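Local coordinates for Glyco_hydro_cc domain-containing protein (Trichoderma gamsii, PDB 6UBD), which probably binds beta-1,3-glucan oligosaccharides, as a subgroup VII member of glycoside hydrolase family GH128, at residues A44-H49 against W252-S257; Q90-N95 against N128-P133; P144-C147 against D151-W154; E201-F206 against L246-V251. All blocks are in the same frame, centred on the assembly; numbering follows the deposited sequence. Where two conformers were deposited one is given.

Starting from the N terminus, the first segment is 44-49, and the chain runs almost to its C terminus before 252-257 meets it in contact 1, the longest of the four closures. The other three nest inside that loop. Contact 2 joins the end of helix 82-92 to helix 120-136; contact 3 then closes a short loop between strand 140-142 and helix 154-159; contact 4 brings strand 197-206 against the loop after strand 237-243. These three follow one another in series and none cross. Contacts 1 and 4 touch directly through Trp252, whereas contacts 2 and 4 lie on opposite sides of the chain's centre.

Contact 1 of 4, residues A44-H49 against W252-S257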
loop_
_atom_site.group_PDB
_atom_site.type_symbol
_atom_site.label_atom_id
_atom_site.label_comp_id
_atom_site.label_asym_id
_atom_site.label_seq_id
_atom_site.Cartn_x
_atom_site.Cartn_y
_atom_site.Cartn_z
ATOM N N ALA A 44 2.365 10.362 -13.812
ATOM C CA ALA A 44 1.925 10.937 -15.106
ATOM C C ALA A 44 1.920 9.849 -16.179
ATOM O O ALA A 44 1.030 9.833 -17.071
ATOM C CB ALA A 44 2.751 12.136 -15.528
ATOM N N PHE A 45 2.915 8.995 -16.206
ATOM C CA PHE A 45 3.065 7.957 -17.264
ATOM C C PHE A 45 1.987 6.861 -17.099
ATOM O O PHE A 45 1.518 6.311 -18.120
ATOM C CB PHE A 45 4.455 7.310 -17.195
ATOM C CG PHE A 45 5.633 8.239 -17.312
ATOM C CD1 PHE A 45 5.826 8.933 -18.471
ATOM C CD2 PHE A 45 6.499 8.465 -16.243
ATOM C CE1 PHE A 45 6.960 9.721 -18.618
ATOM C CE2 PHE A 45 7.580 9.337 -16.356
ATOM C CZ PHE A 45 7.796 9.974 -17.538
ATOM N N TRP A 46 1.574 6.558 -15.858
ATOM C CA TRP A 46 0.683 5.407 -15.606
ATOM C C TRP A 46 -0.827 5.789 -15.532
ATOM O O TRP A 46 -1.679 4.887 -15.620
ATOM C CB TRP A 46 1.075 4.742 -14.308
ATOM C CG TRP A 46 2.423 4.071 -14.266
ATOM C CD1 TRP A 46 3.175 3.602 -15.317
ATOM C CD2 TRP A 46 3.162 3.748 -13.081
ATOM N NE1 TRP A 46 4.299 2.984 -14.851
ATOM C CE2 TRP A 46 4.337 3.071 -13.473
ATOM C CE3 TRP A 46 2.902 3.939 -11.720
ATOM C CZ2 TRP A 46 5.245 2.581 -12.538
ATOM C CZ3 TRP A 46 3.814 3.468 -10.779
ATOM C CH2 TRP A 46 4.975 2.787 -11.210
ATOM N N LYS A 47 -1.141 7.100 -15.319
ATOM C CA LYS A 47 -2.451 7.593 -14.890
ATOM C C LYS A 47 -3.651 6.944 -15.608
ATOM O O LYS A 47 -4.683 6.610 -14.987
ATOM C CB LYS A 47 -2.520 9.128 -15.099
ATOM C CG LYS A 47 -3.650 9.837 -14.393
ATOM C CD LYS A 47 -3.737 11.257 -14.863
ATOM C CE LYS A 47 -4.805 11.986 -14.116
ATOM N NZ LYS A 47 -4.914 13.376 -14.565
ATOM N N ASP A 48 -3.547 6.889 -16.940
ATOM C CA ASP A 48 -4.733 6.494 -17.755
ATOM C C ASP A 48 -5.118 5.005 -17.555
ATOM O O ASP A 48 -6.224 4.616 -17.908
ATOM C CB ASP A 48 -4.575 6.793 -19.220
ATOM C CG ASP A 48 -5.855 6.567 -19.991
ATOM O OD1 ASP A 48 -6.808 7.269 -19.713
ATOM O OD2 ASP A 48 -5.838 5.774 -21.009
ATOM N N HIS A 49 -4.269 4.222 -16.899
ATOM C CA HIS A 49 -4.530 2.770 -16.670
ATOM C C HIS A 49 -4.728 2.461 -15.177
ATOM O O HIS A 49 -4.888 1.257 -14.825
ATOM C CB HIS A 49 -3.361 1.933 -17.239
ATOM C CG HIS A 49 -3.037 2.244 -18.653
ATOM N ND1 HIS A 49 -3.899 2.022 -19.672
ATOM C CD2 HIS A 49 -1.896 2.759 -19.162
ATOM C CE1 HIS A 49 -3.360 2.471 -20.793
ATOM N NE2 HIS A 49 -2.104 2.894 -20.487
ATOM N N TRP A 252 14.875 -1.191 -9.750
ATOM C CA TRP A 252 13.421 -1.120 -9.463
ATOM C C TRP A 252 12.820 0.268 -9.700
ATOM O O TRP A 252 11.645 0.345 -10.128
ATOM C CB TRP A 252 13.185 -1.619 -8.002
ATOM C CG TRP A 252 11.730 -1.655 -7.674
ATOM C CD1 TRP A 252 11.013 -0.698 -6.992
ATOM C CD2 TRP A 252 10.757 -2.598 -8.142
ATOM N NE1 TRP A 252 9.688 -0.995 -7.046
ATOM C CE2 TRP A 252 9.474 -2.127 -7.777
ATOM C CE3 TRP A 252 10.836 -3.774 -8.899
ATOM C CZ2 TRP A 252 8.315 -2.827 -8.095
ATOM C CZ3 TRP A 252 9.702 -4.461 -9.234
ATOM C CH2 TRP A 252 8.427 -3.985 -8.848
ATOM N N PRO A 253 13.514 1.391 -9.430
ATOM C CA PRO A 253 12.832 2.698 -9.562
ATOM C C PRO A 253 12.140 2.856 -10.915
ATOM O O PRO A 253 12.753 2.554 -11.952
ATOM C CB PRO A 253 13.951 3.748 -9.400
ATOM C CG PRO A 253 14.860 3.067 -8.458
ATOM C CD PRO A 253 14.868 1.587 -8.855
ATOM N N PRO A 254 10.859 3.329 -10.952
ATOM C CA PRO A 254 10.126 3.348 -12.232
ATOM C C PRO A 254 10.489 4.548 -13.127
ATOM O O PRO A 254 9.931 4.561 -14.252
ATOM C CB PRO A 254 8.676 3.385 -11.753
ATOM C CG PRO A 254 8.764 4.131 -10.433
ATOM C CD PRO A 254 10.028 3.629 -9.776
ATOM N N VAL A 255 11.346 5.470 -12.684
ATOM C CA VAL A 255 11.769 6.663 -13.476
ATOM C C VAL A 255 13.307 6.701 -13.479
ATOM O O VAL A 255 13.939 6.488 -12.447
ATOM C CB VAL A 255 11.199 7.973 -12.886
ATOM C CG1 VAL A 255 11.588 9.163 -13.773
ATOM C CG2 VAL A 255 9.700 7.942 -12.757
ATOM N N ASN A 256 13.868 6.882 -14.689
ATOM C CA ASN A 256 15.335 7.038 -14.902
ATOM C C ASN A 256 15.858 8.389 -14.353
ATOM O O ASN A 256 15.069 9.305 -14.133
ATOM C CB ASN A 256 15.639 7.000 -16.392
ATOM C CG ASN A 256 15.422 5.673 -17.093
ATOM O OD1 ASN A 256 15.804 4.635 -16.560
ATOM N ND2 ASN A 256 14.901 5.730 -18.320
ATOM N N SER A 257 17.186 8.509 -14.171
ATOM C CA SER A 257 17.788 9.775 -13.674
ATOM C C SER A 257 17.449 10.948 -14.620
ATOM O O SER A 257 17.320 12.108 -14.070
ATOM C CB SER A 257 19.297 9.645 -13.475
ATOM O OG SER A 257 19.661 8.472 -12.751
#
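Phe45 and Trp46, on the short helix that begins at 43, face the loop residues Pro254 and Val255, and the contact brings the beginning of what looks like a (beta/alpha)8 barrel against its last beta-alpha loop, between strand 237-243 and helix 263-273. Phe45 comes first and touches lightly: its CE2 is 4.4 Å from CG2 of Val255, with the methyl standing at the ring's edge, near its plane. The Phe45 ring also rests on Leu261 of the same loop, at the exposed margin of the contact.

Trp46, the next residue, goes inward and is buried. With CG turned anti to the carbonyl carbon (chi1 -66°), the indole carries its six-membered ring toward the second segment, where CZ2 meets CB of Pro254 at 3.6 Å. CH2 of Trp46 is nearly as close to the same CB, at 3.8 Å. The two side chains cross at about a right angle, and the proline presents one corner, CB with CG behind it, to the CZ2-CH2 side of the six-membered ring, at an oblique angle. In the five-membered ring, NE1 of Trp46 is hydrogen-bonded to the backbone O of Gly265, which gives this buried N-H a partner and fixes the turn of the indole. Tyr268 meets Trp46 edge-to-face, while Pro254 is packed further by Thr41 and Asp244. Beyond Trp46 the chain turns away from the loop, and His49 packs on helix 263-273. That turn is closed by the backbone bond from His49 N to Trp46 O, 3.0 Å long.

Contact 2 of 4, residues Q90-N95 against N128-P133; sequences QFEHLN and NSLIAP
Phe91 and Leu130 slide past each other in opposite directions, and the rim of the aromatic ring rather than its face is turned to the leucine. What the ring meets first is backbone: CE1 of Phe91 lies 3.6 Å from Leu130 O, and the oxygen sits at the ring's edge, in its plane. The same CE1 touches the root of the leucine side chain, 4.0 Å from Leu130 CB. One face of the ring is covered from within its own segment by Leu94 CD1, 4.0 Å above the plane and displaced toward the rim. The phenylalanine gets there because its CG is anti to the backbone N (chi1 -161°), which swings the ring off helix 82-92 toward helix 120-136.

The two helices follow successive strands of the parallel sheet, 69-73 and 100-102, so the contact is between neighbouring outer helices of a probable (beta/alpha)8 barrel. On the second helix, residues 128-131 form a wider pi-type turn, and Leu130 belongs to it.

Glu92 comes over the other part of the leucine. The two side chains cross obliquely, and the touch is aliphatic, CG of Glu92 against the terminal methyl CD2 of Leu130 at 4.2 Å. Pro58 of a loop also packs on Phe91 and on Gln90.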
loop_
_atom_site.group_PDB
_atom_site.type_symbol
_atom_site.label_atom_id
_atom_site.label_comp_id
_atom_site.label_asym_id
_atom_site.label_seq_id
_atom_site.Cartn_x
_atom_site.Cartn_y
_atom_site.Cartn_z
ATOM N N GLN A 90 -1.165 16.934 10.345
ATOM C CA GLN A 90 -2.031 17.109 9.147
ATOM C C GLN A 90 -3.274 16.217 9.241
ATOM O O GLN A 90 -4.359 16.690 8.921
ATOM C CB GLN A 90 -1.163 16.823 7.919
ATOM C CG GLN A 90 -1.857 16.954 6.574
ATOM C CD GLN A 90 -0.921 16.520 5.441
ATOM O OE1 GLN A 90 0.309 16.286 5.678
ATOM N NE2 GLN A 90 -1.497 16.318 4.235
ATOM N N PHE A 91 -3.148 14.971 9.706
ATOM C CA PHE A 91 -4.302 14.028 9.859
ATOM C C PHE A 91 -5.312 14.561 10.875
ATOM O O PHE A 91 -6.536 14.542 10.580
ATOM C CB PHE A 91 -3.826 12.614 10.212
ATOM C CG PHE A 91 -4.829 11.528 9.946
ATOM C CD1 PHE A 91 -5.845 11.243 10.839
ATOM C CD2 PHE A 91 -4.816 10.851 8.729
ATOM C CE1 PHE A 91 -6.809 10.300 10.556
ATOM C CE2 PHE A 91 -5.800 9.925 8.435
ATOM C CZ PHE A 91 -6.792 9.642 9.358
ATOM N N GLU A 92 -4.812 15.068 11.999
ATOM C CA GLU A 92 -5.666 15.680 13.018
ATOM C C GLU A 92 -6.432 16.900 12.474
ATOM O O GLU A 92 -7.559 17.175 13.005
ATOM C CB GLU A 92 -4.871 16.074 14.284
ATOM C CG GLU A 92 -4.231 14.886 14.991
ATOM C CD GLU A 92 -3.238 15.247 16.123
ATOM O OE1 GLU A 92 -2.471 16.265 15.959
ATOM O OE2 GLU A 92 -3.086 14.474 17.096
ATOM N N HIS A 93 -5.851 17.643 11.507
ATOM C CA HIS A 93 -6.439 18.897 10.963
ATOM C C HIS A 93 -7.314 18.621 9.723
ATOM O O HIS A 93 -7.860 19.610 9.199
ATOM C CB HIS A 93 -5.327 19.921 10.648
ATOM C CG HIS A 93 -4.667 20.546 11.828
ATOM N ND1 HIS A 93 -5.310 20.755 13.037
ATOM C CD2 HIS A 93 -3.412 21.038 11.981
ATOM C CE1 HIS A 93 -4.495 21.357 13.877
ATOM N NE2 HIS A 93 -3.322 21.559 13.244
ATOM N N LEU A 94 -7.511 17.370 9.299
ATOM C CA LEU A 94 -8.324 17.133 8.069
ATOM C C LEU A 94 -9.716 17.745 8.254
ATOM O O LEU A 94 -10.329 17.554 9.308
ATOM C CB LEU A 94 -8.463 15.647 7.734
ATOM C CG LEU A 94 -7.199 15.022 7.182
ATOM C CD1 LEU A 94 -7.332 13.514 7.168
ATOM C CD2 LEU A 94 -6.860 15.501 5.771
ATOM N N ASN A 95 -10.207 18.498 7.276
ATOM C CA ASN A 95 -11.502 19.160 7.472
ATOM C C ASN A 95 -12.576 18.268 6.856
ATOM O O ASN A 95 -13.646 18.784 6.690
ATOM C CB ASN A 95 -11.467 20.618 7.007
ATOM C CG ASN A 95 -10.921 20.831 5.616
ATOM O OD1 ASN A 95 -10.944 19.918 4.787
ATOM N ND2 ASN A 95 -10.465 22.047 5.360
ATOM N N ASN A 128 -8.420 3.977 17.490
ATOM C CA ASN A 128 -9.741 4.321 18.034
ATOM C C ASN A 128 -9.918 5.841 18.049
ATOM O O ASN A 128 -11.079 6.334 17.890
ATOM C CB ASN A 128 -9.923 3.728 19.452
ATOM C CG ASN A 128 -10.154 2.230 19.445
ATOM O OD1 ASN A 128 -10.513 1.668 18.388
ATOM N ND2 ASN A 128 -9.893 1.607 20.608
ATOM N N SER A 129 -8.881 6.641 18.289
ATOM C CA SER A 129 -9.064 8.122 18.431
ATOM C C SER A 129 -9.245 8.791 17.063
ATOM O O SER A 129 -10.001 9.767 16.949
ATOM C CB SER A 129 -7.808 8.686 19.087
ATOM O OG SER A 129 -7.797 10.102 19.164
ATOM N N LEU A 130 -8.473 8.346 16.027
ATOM C CA LEU A 130 -8.357 9.046 14.717
ATOM C C LEU A 130 -8.902 8.266 13.504
ATOM O O LEU A 130 -9.433 8.941 12.592
ATOM C CB LEU A 130 -6.913 9.469 14.503
ATOM C CG LEU A 130 -6.314 10.454 15.488
ATOM C CD1 LEU A 130 -4.840 10.675 15.298
ATOM C CD2 LEU A 130 -7.024 11.783 15.402
ATOM N N ILE A 131 -8.770 6.941 13.477
ATOM C CA ILE A 131 -9.148 6.202 12.236
ATOM C C ILE A 131 -10.579 5.689 12.320
ATOM O O ILE A 131 -11.383 5.972 11.404
ATOM C CB ILE A 131 -8.135 5.054 11.980
ATOM C CG1 ILE A 131 -6.723 5.637 11.800
ATOM C CG2 ILE A 131 -8.618 4.205 10.780
ATOM C CD1 ILE A 131 -5.622 4.653 11.603
ATOM N N ALA A 132 -10.978 5.059 13.440
ATOM C CA ALA A 132 -12.359 4.549 13.541
ATOM C C ALA A 132 -13.429 5.639 13.344
ATOM O O ALA A 132 -14.401 5.345 12.653
ATOM C CB ALA A 132 -12.578 3.772 14.808
ATOM N N PRO A 133 -13.249 6.877 13.844
ATOM C CA PRO A 133 -14.304 7.857 13.599
ATOM C C PRO A 133 -14.483 8.213 12.121
ATOM O O PRO A 133 -15.575 8.584 11.679
ATOM C CB PRO A 133 -13.794 9.080 14.384
ATOM C CG PRO A 133 -12.995 8.447 15.497
ATOM C CD PRO A 133 -12.234 7.327 14.844
#

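Contact 3 of 4, residues P144-C147 against D151-W154; sequences PAMC and DESW
Met146 folds its side chain back between Glu152 and Trp154, and its bends decide what each atom touches. CG is anti to the carbonyl carbon (chi1 -62°) and lies 3.8 Å from Glu152 CB; a further bend at chi2 brings SD to 3.8 Å from both CB and CE3 of Trp154. The last torsion, 105°, turns the methyl to the indole, CE 3.6 Å from Trp154 CE3. SD stands 4.9 Å from the centroid of the Trp154 six-membered ring and 57° off its normal, an oblique Met-aromatic contact. Pro144 adds a second apolar touch from farther along the indole, CG against Trp154 CZ3 at 4.0 Å, the two side chains at about a right angle.

An alanine in place of Met146 lacks CG, SD and CE, and is likely to leave Trp154 CE3 without its sulfur and methyl partners, a gap beside the indole, with only CB near Glu152. Glu152 bends at chi2, carrying its carboxylate away to Tyr188 and Tyr193, both bound to OE2, and to Lys156 N, bound to OE1. Trp154 NE1 is tied to Ile118 O.

This is the beta-alpha loop after strand 140-142 of the probable (beta/alpha)8 barrel, stapled by the Cys147-Cys109 disulfide. Across its two arms the contact is apolar, with one Met-aromatic contact, while the polar ends of Glu152 and Trp154 are satisfied elsewhere; the carboxylate, near the start of helix 154-159, would probably be stabilised in its charged form.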
loop_
_atom_site.group_PDB
_atom_site.type_symbol
_atom_site.label_atom_id
_atom_site.label_comp_id
_atom_site.label_asym_id
_atom_site.label_seq_id
_atom_site.Cartn_x
_atom_site.Cartn_y
_atom_site.Cartn_z
ATOM N N PRO A 144 -3.487 -1.530 9.345
ATOM C CA PRO A 144 -2.039 -1.342 9.267
ATOM C C PRO A 144 -1.368 -2.456 8.413
ATOM O O PRO A 144 -1.860 -3.567 8.354
ATOM C CB PRO A 144 -1.606 -1.386 10.748
ATOM C CG PRO A 144 -2.877 -1.050 11.524
ATOM C CD PRO A 144 -3.941 -1.787 10.735
ATOM N N ALA A 145 -0.242 -2.030 7.790
ATOM C CA ALA A 145 0.543 -2.914 6.852
ATOM C C ALA A 145 1.840 -3.420 7.497
ATOM O O ALA A 145 2.605 -2.581 7.990
ATOM C CB ALA A 145 0.814 -2.217 5.523
ATOM N N MET A 146 2.014 -4.732 7.545
ATOM C CA MET A 146 3.153 -5.306 8.289
ATOM C C MET A 146 4.427 -5.478 7.435
ATOM O O MET A 146 4.432 -6.097 6.331
ATOM C CB MET A 146 2.769 -6.708 8.788
ATOM C CG MET A 146 1.573 -6.688 9.758
ATOM S SD MET A 146 1.779 -5.635 11.237
ATOM C CE MET A 146 0.714 -4.249 10.784
ATOM N N CYS A 147 5.557 -5.067 7.966
ATOM C CA CYS A 147 6.867 -5.352 7.294
ATOM C C CYS A 147 7.225 -6.821 7.401
ATOM O O CYS A 147 8.003 -7.307 6.560
ATOM C CB CYS A 147 7.993 -4.453 7.822
ATOM S SG CYS A 147 8.532 -4.861 9.504
ATOM N N ASP A 151 5.145 -13.571 8.058
ATOM C CA ASP A 151 5.693 -13.927 9.384
ATOM C C ASP A 151 5.184 -12.987 10.494
ATOM O O ASP A 151 5.738 -13.075 11.627
ATOM C CB ASP A 151 7.223 -13.954 9.268
ATOM C CG ASP A 151 7.796 -14.929 8.253
ATOM O OD1 ASP A 151 7.167 -15.988 8.070
ATOM O OD2 ASP A 151 8.822 -14.574 7.660
ATOM N N GLU A 152 4.239 -12.097 10.245
ATOM C CA GLU A 152 3.794 -11.130 11.241
ATOM C C GLU A 152 3.196 -11.803 12.500
ATOM O O GLU A 152 2.501 -12.793 12.413
ATOM C CB GLU A 152 2.760 -10.184 10.624
ATOM C CG GLU A 152 1.434 -10.829 10.291
ATOM C CD GLU A 152 0.391 -10.906 11.420
ATOM O OE1 GLU A 152 0.538 -10.161 12.458
ATOM O OE2 GLU A 152 -0.564 -11.702 11.255
ATOM N N SER A 153 3.428 -11.072 13.603
ATOM C CA SER A 153 2.668 -11.262 14.869
ATOM C C SER A 153 1.988 -9.964 15.312
ATOM O O SER A 153 1.092 -10.057 16.190
ATOM C CB SER A 153 3.511 -11.881 15.929
ATOM O OG SER A 153 4.590 -10.994 16.271
ATOM N N TRP A 154 2.366 -8.782 14.876
ATOM C CA TRP A 154 1.783 -7.519 15.402
ATOM C C TRP A 154 0.287 -7.436 15.054
ATOM O O TRP A 154 -0.500 -7.028 15.937
ATOM C CB TRP A 154 2.656 -6.343 14.822
ATOM C CG TRP A 154 2.377 -4.970 15.365
ATOM C CD1 TRP A 154 3.235 -4.274 16.175
ATOM C CD2 TRP A 154 1.267 -4.078 15.100
ATOM N NE1 TRP A 154 2.733 -3.022 16.455
ATOM C CE2 TRP A 154 1.541 -2.887 15.814
ATOM C CE3 TRP A 154 0.083 -4.116 14.338
ATOM C CZ2 TRP A 154 0.657 -1.806 15.849
ATOM C CZ3 TRP A 154 -0.801 -3.055 14.356
ATOM C CH2 TRP A 154 -0.495 -1.899 15.100
#

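Contact 4 of 4, residues E201-F206 against L246-V251; sequences EFACVF and LGLGSV
No ring takes part where Ala203 and Val205 meet Leu248; the flat groups lie around the junction. Phe175, on the neighbouring strand 170-176, touches both Ala203 and Val205. The indole of Trp252 packs against the backbone of strand 197-206 near Ala203.

Across from the strand, Leu248 spreads its two methyls. CD1 meets CB of Ala203 at 3.9 Å, and CD2 reaches CG2 of Val205 at the same 3.9 Å while staying 4.1 Å from Ala203 CB. The leucine therefore forks across two residues on one side of the strand, crossing Val205 at about a right angle. Its CG, anti to the carbonyl carbon (chi1 -65°), sends the fork from the loop toward the strand. Thr243, at the end of strand 237-243, packs on Leu248 too.

Cys204, next to Ala203, is disulfide-bonded to Cys214. Joining the C-terminal part of a parallel strand to the loop leaving the adjacent one, this buried packing fits the rim of a (beta/alpha)8 barrel, the fold of GH128 enzymes.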
loop_
_atom_site.group_PDB
_atom_site.type_symbol
_atom_site.label_atom_id
_atom_site.label_comp_id
_atom_site.label_asym_id
_atom_site.label_seq_id
_atom_site.Cartn_x
_atom_site.Cartn_y
_atom_site.Cartn_z
ATOM N N GLU A 201 2.042 -1.811 -1.075
ATOM C CA GLU A 201 3.394 -1.660 -1.690
ATOM C C GLU A 201 3.814 -3.046 -2.162
ATOM O O GLU A 201 3.607 -4.017 -1.467
ATOM C CB GLU A 201 4.502 -1.204 -0.746
ATOM C CG GLU A 201 4.355 0.233 -0.204
ATOM C CD GLU A 201 5.503 0.571 0.726
ATOM O OE1 GLU A 201 6.635 0.199 0.405
ATOM O OE2 GLU A 201 5.295 1.220 1.746
ATOM N N PHE A 202 4.458 -3.141 -3.350
ATOM C CA PHE A 202 5.178 -4.379 -3.803
ATOM C C PHE A 202 6.436 -3.996 -4.580
ATOM O O PHE A 202 6.524 -2.928 -5.203
ATOM C CB PHE A 202 4.249 -5.357 -4.552
ATOM C CG PHE A 202 3.866 -4.872 -5.955
ATOM C CD1 PHE A 202 4.735 -5.045 -7.042
ATOM C CD2 PHE A 202 2.633 -4.291 -6.194
ATOM C CE1 PHE A 202 4.369 -4.575 -8.297
ATOM C CE2 PHE A 202 2.291 -3.794 -7.460
ATOM C CZ PHE A 202 3.159 -3.953 -8.509
ATOM N N ALA A 203 7.431 -4.867 -4.413
ATOM C CA ALA A 203 8.687 -4.761 -5.207
ATOM C C ALA A 203 9.388 -6.103 -5.156
ATOM O O ALA A 203 9.239 -6.940 -4.240
ATOM C CB ALA A 203 9.661 -3.724 -4.665
ATOM N N CYS A 204 10.221 -6.371 -6.187
ATOM C CA CYS A 204 11.031 -7.616 -6.320
ATOM C C CYS A 204 12.269 -7.483 -5.416
ATOM O O CYS A 204 13.139 -6.618 -5.652
ATOM C CB CYS A 204 11.443 -7.803 -7.775
ATOM S SG CYS A 204 12.274 -9.370 -8.180
ATOM N N VAL A 205 12.313 -8.303 -4.373
ATOM C CA VAL A 205 13.378 -8.293 -3.329
ATOM C C VAL A 205 13.644 -9.736 -2.914
ATOM O O VAL A 205 12.730 -10.539 -2.717
ATOM C CB VAL A 205 12.987 -7.459 -2.100
ATOM C CG1 VAL A 205 14.139 -7.413 -1.088
ATOM C CG2 VAL A 205 12.496 -6.074 -2.452
ATOM N N PHE A 206 14.938 -10.042 -2.809
ATOM C CA PHE A 206 15.457 -11.268 -2.124
ATOM C C PHE A 206 15.364 -11.001 -0.617
ATOM O O PHE A 206 16.363 -10.601 0.045
ATOM C CB PHE A 206 16.866 -11.596 -2.641
ATOM C CG PHE A 206 16.945 -12.024 -4.067
ATOM C CD1 PHE A 206 16.647 -13.321 -4.487
ATOM C CD2 PHE A 206 17.237 -11.082 -5.059
ATOM C CE1 PHE A 206 16.753 -13.665 -5.834
ATOM C CE2 PHE A 206 17.319 -11.419 -6.382
ATOM C CZ PHE A 206 17.038 -12.704 -6.772
ATOM N N LEU A 246 12.477 4.567 -1.427
ATOM C CA LEU A 246 13.928 4.413 -1.504
ATOM C C LEU A 246 14.335 3.125 -0.783
ATOM O O LEU A 246 13.515 2.409 -0.140
ATOM C CB LEU A 246 14.603 5.666 -0.944
ATOM C CG LEU A 246 14.330 6.971 -1.689
ATOM C CD1 LEU A 246 15.178 8.103 -1.115
ATOM C CD2 LEU A 246 14.573 6.836 -3.194
ATOM N N GLY A 247 15.580 2.738 -0.986
ATOM C CA GLY A 247 16.111 1.502 -0.421
ATOM C C GLY A 247 15.860 0.287 -1.276
ATOM O O GLY A 247 16.039 -0.835 -0.769
ATOM N N LEU A 248 15.386 0.464 -2.507
ATOM C CA LEU A 248 15.057 -0.696 -3.401
ATOM C C LEU A 248 16.043 -0.799 -4.578
ATOM O O LEU A 248 15.754 -1.462 -5.603
ATOM C CB LEU A 248 13.591 -0.629 -3.881
ATOM C CG LEU A 248 12.586 -0.787 -2.748
ATOM C CD1 LEU A 248 11.200 -0.420 -3.231
ATOM C CD2 LEU A 248 12.580 -2.194 -2.176
ATOM N N GLY A 249 17.241 -0.215 -4.447
ATOM C CA GLY A 249 18.280 -0.336 -5.477
ATOM C C GLY A 249 18.050 0.585 -6.678
ATOM O O GLY A 249 17.143 1.459 -6.622
ATOM N N SER A 250 18.909 0.447 -7.679
ATOM C CA SER A 250 18.924 1.380 -8.823
ATOM C C SER A 250 18.048 0.895 -9.997
ATOM O O SER A 250 17.781 1.701 -10.909
ATOM C CB SER A 250 20.331 1.632 -9.277
ATOM O OG SER A 250 20.854 0.474 -9.903
ATOM N N VAL A 251 17.617 -0.378 -9.986
ATOM C CA VAL A 251 16.911 -0.984 -11.143
ATOM C C VAL A 251 15.370 -0.935 -10.953
ATOM O O VAL A 251 14.665 -0.589 -11.945
ATOM C CB VAL A 251 17.445 -2.411 -11.382
ATOM C CG1 VAL A 251 16.859 -2.974 -12.664
ATOM C CG2 VAL A 251 18.979 -2.412 -11.472
#